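Local coordinates for protein SusD homolog (Bacteroides thetaiotaomicron VPI-5482, PDB 3IHV) that probably binds glycans at the outer membrane of the bacterium, as a member of the SusD family of carbohydrate-binding proteins, at residues N189-L201 with G252-S264. Numbering follows the deposited sequence. Where two conformers were deposited one is given.
Sequences NDYRFSKGAALGL and GTWDPTESLIEIS. With EDO (1,2-ethanediol), chain N; EDO (1,2-ethanediol), chain M.
Asn189 meets Trp254 through a water, which donates to Asn189 OD1 and accepts from Trp254 NE1 (2.9 Å). Asn189 ND2 is hydrogen-bonded to Asp183 OD2. The type II turn from Asn189 to Arg192 lies over the indole: Asp190 CA stands 3.5 Å from the centroid of the Trp254 five-membered ring, only 6° off its normal, a CH-pi contact. With Trp254 CG anti to the backbone N (chi1 171°), the indole reaches under this turn. The Tyr191 ring has Trp254 CE3 over one face and, over the other, Ser264 CB 3.7 Å from its centroid. Its hydroxyl shares a water with Thr253 O and Glu262 OE2. An alanine in place of Trp254 would probably uncover the Tyr191 face that Trp254 CE3 covers and leave the Asn189 water without its indole donor. In the loop leading into the helix, Phe193 CE1 touches Ile261 CD1 at 3.7 Å. Through Ala197 CB, 3.7 Å from Ile261 CG1, and Leu201 CB, against Ile261 CD1, helix 195-210 packs on the bulged strand 259-263, which pairs with strand 392-396. The chemistry implies a graded junction: aromatic and CH-pi contacts dominate at the turn, apolar ones toward the helix, and waters bridge polar atoms, including Arg192 O and Leu260 O.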
# COMPACT_ATOMS: atom_id res chain seq x y z
N ASN A 189 -9.41 18.62 -5.56
CA ASN A 189 -8.41 17.62 -5.90
C ASN A 189 -8.34 16.51 -4.85
O ASN A 189 -7.39 15.73 -4.85
CB ASN A 189 -7.03 18.26 -6.21
CG ASN A 189 -6.48 19.03 -5.05
OD1 ASN A 189 -6.44 18.52 -3.94
ND2 ASN A 189 -6.02 20.25 -5.30
N ASP A 190 -9.40 16.40 -4.01
CA ASP A 190 -9.48 15.37 -2.99
C ASP A 190 -9.27 13.99 -3.65
O ASP A 190 -9.94 13.67 -4.62
CB ASP A 190 -10.87 15.30 -2.32
CG ASP A 190 -11.29 16.59 -1.64
OD1 ASP A 190 -10.84 17.68 -2.03
OD2 ASP A 190 -12.11 16.52 -0.71
N TYR A 191 -8.31 13.24 -3.14
CA TYR A 191 -8.00 11.87 -3.57
C TYR A 191 -7.57 11.77 -5.02
O TYR A 191 -7.67 10.70 -5.63
CB TYR A 191 -9.19 10.92 -3.31
CG TYR A 191 -9.74 10.96 -1.90
CD1 TYR A 191 -9.07 10.36 -0.85
CD2 TYR A 191 -10.96 11.60 -1.62
CE1 TYR A 191 -9.59 10.38 0.45
CE2 TYR A 191 -11.45 11.64 -0.33
CZ TYR A 191 -10.77 11.04 0.69
OH TYR A 191 -11.26 11.07 1.97
N ARG A 192 -7.14 12.90 -5.59
CA ARG A 192 -6.60 12.93 -6.92
C ARG A 192 -5.12 13.33 -6.85
O ARG A 192 -4.64 13.94 -5.86
CB ARG A 192 -7.39 13.90 -7.78
CG ARG A 192 -8.76 13.34 -8.10
CD ARG A 192 -9.65 14.25 -8.70
NE ARG A 192 -9.15 14.80 -9.94
CZ ARG A 192 -9.80 15.73 -10.62
NH1 ARG A 192 -10.99 16.16 -10.19
NH2 ARG A 192 -9.26 16.24 -11.72
N PHE A 193 -4.39 12.93 -7.86
CA PHE A 193 -2.98 13.27 -7.95
C PHE A 193 -2.73 14.79 -8.02
O PHE A 193 -3.35 15.52 -8.81
CB PHE A 193 -2.33 12.65 -9.20
CG PHE A 193 -1.72 11.29 -8.95
CD1 PHE A 193 -0.48 11.19 -8.35
CD2 PHE A 193 -2.38 10.13 -9.31
CE1 PHE A 193 0.10 9.96 -8.09
CE2 PHE A 193 -1.79 8.88 -9.05
CZ PHE A 193 -0.55 8.81 -8.46
N SER A 194 -1.76 15.20 -7.23
CA SER A 194 -1.21 16.54 -7.21
C SER A 194 0.31 16.36 -7.17
O SER A 194 0.79 15.23 -7.02
CB SER A 194 -1.69 17.36 -6.05
OG SER A 194 -3.07 17.71 -6.24
N LYS A 195 1.05 17.45 -7.23
CA LYS A 195 2.51 17.38 -7.36
C LYS A 195 3.20 16.60 -6.25
O LYS A 195 4.16 15.86 -6.51
CB LYS A 195 3.14 18.77 -7.47
CG LYS A 195 4.53 18.68 -8.09
CD LYS A 195 5.37 19.93 -7.96
CE LYS A 195 4.79 21.15 -8.60
NZ LYS A 195 4.69 21.09 -10.11
N GLY A 196 2.72 16.76 -5.03
CA GLY A 196 3.33 16.06 -3.89
C GLY A 196 3.28 14.56 -4.04
O GLY A 196 4.27 13.89 -3.79
N ALA A 197 2.14 14.04 -4.49
CA ALA A 197 1.99 12.63 -4.74
C ALA A 197 2.86 12.15 -5.88
O ALA A 197 3.40 11.05 -5.82
CB ALA A 197 0.54 12.26 -5.03
N ALA A 198 2.95 12.94 -6.94
CA ALA A 198 3.81 12.58 -8.06
C ALA A 198 5.26 12.51 -7.61
O ALA A 198 5.96 11.53 -7.95
CB ALA A 198 3.65 13.60 -9.27
N LEU A 199 5.72 13.49 -6.85
CA LEU A 199 7.12 13.48 -6.39
C LEU A 199 7.33 12.35 -5.38
O LEU A 199 8.36 11.68 -5.41
CB LEU A 199 7.48 14.80 -5.71
CG LEU A 199 7.61 16.06 -6.57
CD1 LEU A 199 7.44 17.34 -5.70
CD2 LEU A 199 8.94 16.03 -7.30
N GLY A 200 6.37 12.16 -4.49
CA GLY A 200 6.49 11.07 -3.51
C GLY A 200 6.56 9.69 -4.15
O GLY A 200 7.43 8.85 -3.80
N LEU A 201 5.66 9.45 -5.11
CA LEU A 201 5.65 8.17 -5.77
C LEU A 201 6.93 7.97 -6.59
O LEU A 201 7.49 6.88 -6.58
CB LEU A 201 4.40 8.00 -6.64
CG LEU A 201 4.29 6.65 -7.36
CD1 LEU A 201 4.28 5.51 -6.38
CD2 LEU A 201 3.04 6.64 -8.23
N GLY A 252 -13.69 9.19 5.67
CA GLY A 252 -13.75 9.86 4.39
C GLY A 252 -13.33 11.31 4.44
O GLY A 252 -13.91 12.14 3.75
N THR A 253 -12.38 11.61 5.30
CA THR A 253 -11.87 12.97 5.49
C THR A 253 -10.57 13.13 4.75
O THR A 253 -9.55 12.50 5.11
CB THR A 253 -11.66 13.28 6.94
OG1 THR A 253 -12.92 13.18 7.60
CG2 THR A 253 -11.16 14.74 7.14
N TRP A 254 -10.62 13.93 3.69
CA TRP A 254 -9.43 14.24 2.93
C TRP A 254 -8.69 15.41 3.56
O TRP A 254 -9.26 16.46 3.75
CB TRP A 254 -9.79 14.64 1.49
CG TRP A 254 -8.66 15.18 0.71
CD1 TRP A 254 -8.50 16.50 0.31
CD2 TRP A 254 -7.52 14.47 0.20
NE1 TRP A 254 -7.32 16.63 -0.39
CE2 TRP A 254 -6.70 15.43 -0.46
CE3 TRP A 254 -7.10 13.15 0.24
CZ2 TRP A 254 -5.51 15.07 -1.10
CZ3 TRP A 254 -5.90 12.81 -0.39
CH2 TRP A 254 -5.13 13.77 -1.04
N ASP A 255 -7.41 15.22 3.84
CA ASP A 255 -6.53 16.26 4.31
C ASP A 255 -5.24 16.09 3.49
O ASP A 255 -4.54 15.09 3.64
CB ASP A 255 -6.22 16.13 5.82
CG ASP A 255 -5.33 17.26 6.35
OD1 ASP A 255 -4.60 17.90 5.56
OD2 ASP A 255 -5.32 17.47 7.61
N PRO A 256 -4.93 17.05 2.61
CA PRO A 256 -3.77 16.86 1.75
C PRO A 256 -2.40 17.04 2.44
O PRO A 256 -1.38 16.84 1.81
CB PRO A 256 -3.93 17.99 0.72
CG PRO A 256 -4.51 19.09 1.49
CD PRO A 256 -5.51 18.40 2.45
N THR A 257 -2.39 17.42 3.71
CA THR A 257 -1.14 17.62 4.42
C THR A 257 -0.16 16.45 4.31
O THR A 257 0.95 16.61 3.82
CB THR A 257 -1.39 17.96 5.91
OG1 THR A 257 -2.20 19.14 6.00
CG2 THR A 257 -0.08 18.20 6.64
N GLU A 258 -0.60 15.30 4.79
CA GLU A 258 0.20 14.07 4.80
C GLU A 258 -0.24 13.04 3.77
O GLU A 258 0.56 12.30 3.23
CB GLU A 258 0.16 13.45 6.21
CG GLU A 258 1.07 12.24 6.35
CD GLU A 258 1.34 11.78 7.76
OE1 GLU A 258 0.88 12.42 8.75
OE2 GLU A 258 2.03 10.74 7.84
N SER A 259 -1.54 12.93 3.55
CA SER A 259 -2.06 11.97 2.62
C SER A 259 -1.74 12.37 1.17
O SER A 259 -2.29 13.33 0.66
CB SER A 259 -3.57 11.86 2.77
OG SER A 259 -4.02 10.82 1.93
N LEU A 260 -0.89 11.61 0.52
CA LEU A 260 -0.50 11.90 -0.86
C LEU A 260 -1.33 11.07 -1.88
O LEU A 260 -2.00 11.64 -2.74
CB LEU A 260 1.00 11.67 -1.00
CG LEU A 260 1.87 12.58 -0.12
CD1 LEU A 260 3.35 12.20 -0.35
CD2 LEU A 260 1.66 14.08 -0.35
N ILE A 261 -1.35 9.74 -1.71
CA ILE A 261 -2.10 8.84 -2.55
C ILE A 261 -3.00 8.02 -1.62
O ILE A 261 -2.52 7.20 -0.86
CB ILE A 261 -1.20 7.91 -3.41
CG1 ILE A 261 -0.25 8.75 -4.25
CG2 ILE A 261 -2.12 6.99 -4.29
CD1 ILE A 261 0.81 7.93 -5.05
N GLU A 262 -4.30 8.30 -1.68
CA GLU A 262 -5.23 7.63 -0.83
C GLU A 262 -6.41 7.26 -1.72
O GLU A 262 -6.89 8.10 -2.49
CB GLU A 262 -5.62 8.56 0.34
CG GLU A 262 -6.60 7.95 1.35
CD GLU A 262 -6.96 8.88 2.48
OE1 GLU A 262 -6.54 10.08 2.45
OE2 GLU A 262 -7.61 8.40 3.42
N ILE A 263 -6.86 6.01 -1.61
CA ILE A 263 -7.98 5.50 -2.39
C ILE A 263 -9.25 5.72 -1.60
O ILE A 263 -9.36 5.25 -0.45
CB ILE A 263 -7.85 3.98 -2.66
CG1 ILE A 263 -6.44 3.64 -3.12
CG2 ILE A 263 -8.92 3.51 -3.67
CD1 ILE A 263 -5.90 4.52 -4.23
N SER A 264 -10.20 6.42 -2.17
CA SER A 264 -11.47 6.67 -1.51
C SER A 264 -12.50 5.62 -1.87
O SER A 264 -12.78 5.36 -3.05
CB SER A 264 -12.02 8.05 -1.86
OG SER A 264 -13.34 8.21 -1.37
C1 EDO N . -5.01 8.38 -6.42
O1 EDO N . -5.04 9.78 -6.05
C2 EDO N . -5.78 7.53 -5.40
O2 EDO N . -7.12 7.98 -5.14
C1 EDO M . -10.63 6.46 -5.54
O1 EDO M . -10.03 7.43 -4.71
C2 EDO M . -9.83 6.25 -6.81
O2 EDO M . -8.41 6.11 -6.63
O HOH W 1 -6.66 19.32 -1.35
O HOH W 2 -9.70 9.87 3.94
O HOH W 3 -2.21 13.81 -4.54